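Local atomic coordinates of lipoate-protein ligase, putative (Streptococcus pneumoniae, PDB entry 1VQZ), a protein that is a putative lipoate-protein ligase, joining a catalytic domain of the lipoyl protein ligase A/B family to a smaller C-terminal domain. Residues Gly145-Tyr150 against Asp290-Glu295. Residues are numbered along the deposited sequence; the frame is centred on the assembly and turned at random.
Sequences GNAQAY and DFFGIE. With EDO (1,2-ethanediol), chain P.
The ring of F292 reaches strand 141-151 with its far edge. Its CZ lies 3.3 Å from the carbonyl O of Q148, which sits near the ring plane. CG of F292 is anti to the backbone N (chi1 175°), which carries the ring out toward the strand. The CB of A147 approaches the same ring obliquely. A 1,2-ethanediol lies over one ring face, with C2 3.8 Å above the plane, and also touches A147.

I294 fits between two strand side chains. Its CG2 packs against CB of Y150 at 3.4 Å. Its CD1 meets the amide end of Q148, 3.9 Å from NE2. The Q148 chain is extended, and the two side chains run obliquely past each other.

The backbones are joined by one direct hydrogen bond, from Y150 N to I294 O (3.3 Å). The same oxygen takes a CA-H...O contact from A149. Waters add three bridges: one links the carbonyls of Q148 and G293, one those of Y150 and I294, and a third Y150 O to OE1 of E295.

The E295 side chain runs beside that of Y150, and both head in the same direction. Its OE1 lies in the ring plane at the edge, 4.0 Å from CD2, and the carboxylate is turned 70° from the ring. R325 forms a salt bridge with OE2 of E295 and a cation-pi contact with Y150, while E102 is hydrogen-bonded to the Y150 hydroxyl.

The loop between strand 281-289 and helix 298-304 thus packs beside a strand of the large mixed sheet. This is a partly water-mediated interface between the catalytic domain and the C-terminal domain, consistent with the two-domain build of lipoate-protein ligase A-type proteins.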
ATOM      1  N   GLY A 145      -1.978  -8.950  -5.219  1.00 39.40           N
ATOM      2  CA  GLY A 145      -2.692  -7.699  -5.023  1.00 41.41           C
ATOM      3  C   GLY A 145      -1.756  -6.508  -5.095  1.00 39.96           C
ATOM      4  O   GLY A 145      -0.796  -6.416  -4.306  1.00 37.94           O
ATOM      5  N   ASN A 146      -2.086  -5.627  -6.050  1.00 38.95           N
ATOM      6  CA  ASN A 146      -1.328  -4.440  -6.439  1.00 38.05           C
ATOM      7  C   ASN A 146      -1.863  -3.140  -5.835  1.00 37.85           C
ATOM      8  O   ASN A 146      -3.067  -2.987  -5.645  1.00 37.26           O
ATOM      9  CB  ASN A 146      -1.450  -4.302  -7.955  1.00 40.01           C
ATOM     10  CG  ASN A 146      -0.517  -3.236  -8.541  1.00 38.49           C
ATOM     11  OD1 ASN A 146       0.682  -3.285  -8.318  1.00 34.24           O
ATOM     12  ND2 ASN A 146      -1.066  -2.329  -9.357  1.00 32.01           N
ATOM     13  N   ALA A 147      -0.960  -2.209  -5.575  1.00 35.26           N
ATOM     14  CA  ALA A 147      -1.313  -0.850  -5.206  1.00 32.95           C
ATOM     15  C   ALA A 147      -0.356   0.141  -5.859  1.00 32.73           C
ATOM     16  O   ALA A 147       0.821  -0.105  -6.013  1.00 30.61           O
ATOM     17  CB  ALA A 147      -1.300  -0.695  -3.697  1.00 32.46           C
ATOM     18  N   GLN A 148      -0.889   1.298  -6.196  1.00 35.59           N
ATOM     19  CA  GLN A 148      -0.173   2.344  -6.877  1.00 35.20           C
ATOM     20  C   GLN A 148       0.030   3.545  -5.934  1.00 31.28           C
ATOM     21  O   GLN A 148      -0.860   3.903  -5.129  1.00 29.12           O
ATOM     22  CB  GLN A 148      -0.976   2.717  -8.121  1.00 33.11           C
ATOM     23  CG  GLN A 148      -0.292   3.716  -9.038  1.00 43.22           C
ATOM     24  CD  GLN A 148      -1.096   4.024 -10.317  1.00 44.51           C
ATOM     25  OE1 GLN A 148      -1.849   3.177 -10.832  1.00 53.04           O
ATOM     26  NE2 GLN A 148      -0.938   5.246 -10.820  1.00 47.40           N
ATOM     27  N   ALA A 149       1.207   4.149  -6.031  1.00 31.36           N
ATOM     28  CA  ALA A 149       1.509   5.440  -5.409  1.00 31.50           C
ATOM     29  C   ALA A 149       2.085   6.369  -6.470  1.00 30.96           C
ATOM     30  O   ALA A 149       2.741   5.931  -7.385  1.00 29.86           O
ATOM     31  CB  ALA A 149       2.501   5.289  -4.238  1.00 32.69           C
ATOM     32  N   TYR A 150       1.834   7.659  -6.327  1.00 30.76           N
ATOM     33  CA  TYR A 150       2.260   8.629  -7.319  1.00 33.09           C
ATOM     34  C   TYR A 150       2.815   9.818  -6.618  1.00 34.96           C
ATOM     35  O   TYR A 150       2.140  10.419  -5.786  1.00 34.56           O
ATOM     36  CB  TYR A 150       1.092   9.077  -8.179  1.00 33.60           C
ATOM     37  CG  TYR A 150       1.443  10.171  -9.135  1.00 30.75           C
ATOM     38  CD1 TYR A 150       2.088   9.885 -10.315  1.00 28.94           C
ATOM     39  CD2 TYR A 150       1.164  11.509  -8.840  1.00 29.94           C
ATOM     40  CE1 TYR A 150       2.427  10.877 -11.225  1.00 33.74           C
ATOM     41  CE2 TYR A 150       1.499  12.534  -9.766  1.00 44.38           C
ATOM     42  CZ  TYR A 150       2.141  12.188 -10.962  1.00 35.82           C
ATOM     43  OH  TYR A 150       2.487  13.131 -11.902  1.00 34.73           O
ATOM     44  N   ASP A 290      -8.966   3.414   5.859  1.00 31.61           N
ATOM     45  CA  ASP A 290      -8.422   2.341   5.004  1.00 29.61           C
ATOM     46  C   ASP A 290      -8.902   2.449   3.552  1.00 31.15           C
ATOM     47  O   ASP A 290      -8.737   1.496   2.788  1.00 29.09           O
ATOM     48  CB  ASP A 290      -8.725   0.952   5.574  1.00 34.32           C
ATOM     49  CG  ASP A 290     -10.232   0.687   5.797  1.00 31.03           C
ATOM     50  OD1 ASP A 290     -11.089   1.416   5.311  1.00 30.60           O
ATOM     51  OD2 ASP A 290     -10.559  -0.260   6.525  1.00 36.10           O
ATOM     52  N   PHE A 291      -9.492   3.587   3.206  1.00 30.01           N
ATOM     53  CA  PHE A 291      -9.750   3.967   1.814  1.00 32.55           C
ATOM     54  C   PHE A 291      -8.425   3.940   1.024  1.00 32.67           C
ATOM     55  O   PHE A 291      -7.323   4.010   1.571  1.00 31.03           O
ATOM     56  CB  PHE A 291     -10.353   5.380   1.721  1.00 34.60           C
ATOM     57  CG  PHE A 291      -9.530   6.451   2.408  1.00 35.51           C
ATOM     58  CD1 PHE A 291      -8.503   7.116   1.725  1.00 24.68           C
ATOM     59  CD2 PHE A 291      -9.770   6.774   3.719  1.00 33.13           C
ATOM     60  CE1 PHE A 291      -7.723   8.092   2.339  1.00 30.93           C
ATOM     61  CE2 PHE A 291      -9.002   7.794   4.349  1.00 36.96           C
ATOM     62  CZ  PHE A 291      -7.956   8.408   3.664  1.00 39.01           C
ATOM     63  N   PHE A 292      -8.541   3.774  -0.274  1.00 34.26           N
ATOM     64  CA  PHE A 292      -7.381   3.820  -1.123  1.00 32.60           C
ATOM     65  C   PHE A 292      -7.442   5.017  -2.028  1.00 32.61           C
ATOM     66  O   PHE A 292      -8.440   5.246  -2.659  1.00 32.04           O
ATOM     67  CB  PHE A 292      -7.286   2.578  -2.000  1.00 33.51           C
ATOM     68  CG  PHE A 292      -6.167   2.663  -2.953  1.00 31.75           C
ATOM     69  CD1 PHE A 292      -4.860   2.411  -2.516  1.00 43.43           C
ATOM     70  CD2 PHE A 292      -6.369   3.128  -4.251  1.00 36.94           C
ATOM     71  CE1 PHE A 292      -3.794   2.560  -3.373  1.00 31.14           C
ATOM     72  CE2 PHE A 292      -5.284   3.273  -5.129  1.00 35.00           C
ATOM     73  CZ  PHE A 292      -4.001   3.000  -4.672  1.00 31.52           C
ATOM     74  N   GLY A 293      -6.320   5.732  -2.130  1.00 31.76           N
ATOM     75  CA  GLY A 293      -6.122   6.760  -3.112  1.00 35.11           C
ATOM     76  C   GLY A 293      -4.675   6.684  -3.533  1.00 32.88           C
ATOM     77  O   GLY A 293      -3.762   6.352  -2.732  1.00 32.70           O
ATOM     78  N   ILE A 294      -4.446   7.000  -4.787  1.00 29.24           N
ATOM     79  CA  ILE A 294      -3.080   6.948  -5.367  1.00 31.74           C
ATOM     80  C   ILE A 294      -2.162   8.019  -4.771  1.00 29.44           C
ATOM     81  O   ILE A 294      -0.960   7.818  -4.674  1.00 33.40           O
ATOM     82  CB  ILE A 294      -3.113   7.108  -6.908  1.00 30.90           C
ATOM     83  CG1 ILE A 294      -3.708   5.878  -7.570  1.00 37.99           C
ATOM     84  CG2 ILE A 294      -1.719   7.271  -7.463  1.00 39.61           C
ATOM     85  CD1 ILE A 294      -4.213   6.179  -8.977  1.00 51.89           C
ATOM     86  N   GLU A 295      -2.746   9.157  -4.417  1.00 26.58           N
ATOM     87  CA  GLU A 295      -2.072  10.307  -3.781  1.00 28.89           C
ATOM     88  C   GLU A 295      -2.556  10.512  -2.374  1.00 30.15           C
ATOM     89  O   GLU A 295      -3.693  10.211  -2.062  1.00 30.88           O
ATOM     90  CB  GLU A 295      -2.305  11.617  -4.546  1.00 28.39           C
ATOM     91  CG  GLU A 295      -1.872  11.525  -5.957  1.00 29.53           C
ATOM     92  CD  GLU A 295      -1.715  12.873  -6.634  1.00 35.60           C
ATOM     93  OE1 GLU A 295      -0.886  13.673  -6.194  1.00 35.74           O
ATOM     94  OE2 GLU A 295      -2.371  13.080  -7.652  1.00 42.22           O
TER
HETATM   95  C1  EDO P 414      -4.219  -0.042  -6.325  1.00 54.34           C
HETATM   96  O1  EDO P 414      -4.124   1.054  -7.255  1.00 43.37           O
HETATM   97  C2  EDO P 414      -5.595  -0.465  -5.788  1.00 54.05           C
HETATM   98  O2  EDO P 414      -5.378  -1.004  -4.453  1.00 51.92           O
HETATM   99  O   HOH W   1      -1.417   4.809  -2.621  1.00 20.45           O
HETATM  100  O   HOH W   2       1.572   8.694  -3.459  1.00 20.32           O
HETATM  101  O   HOH W   3       1.319  12.842  -5.131  1.00 30.90           O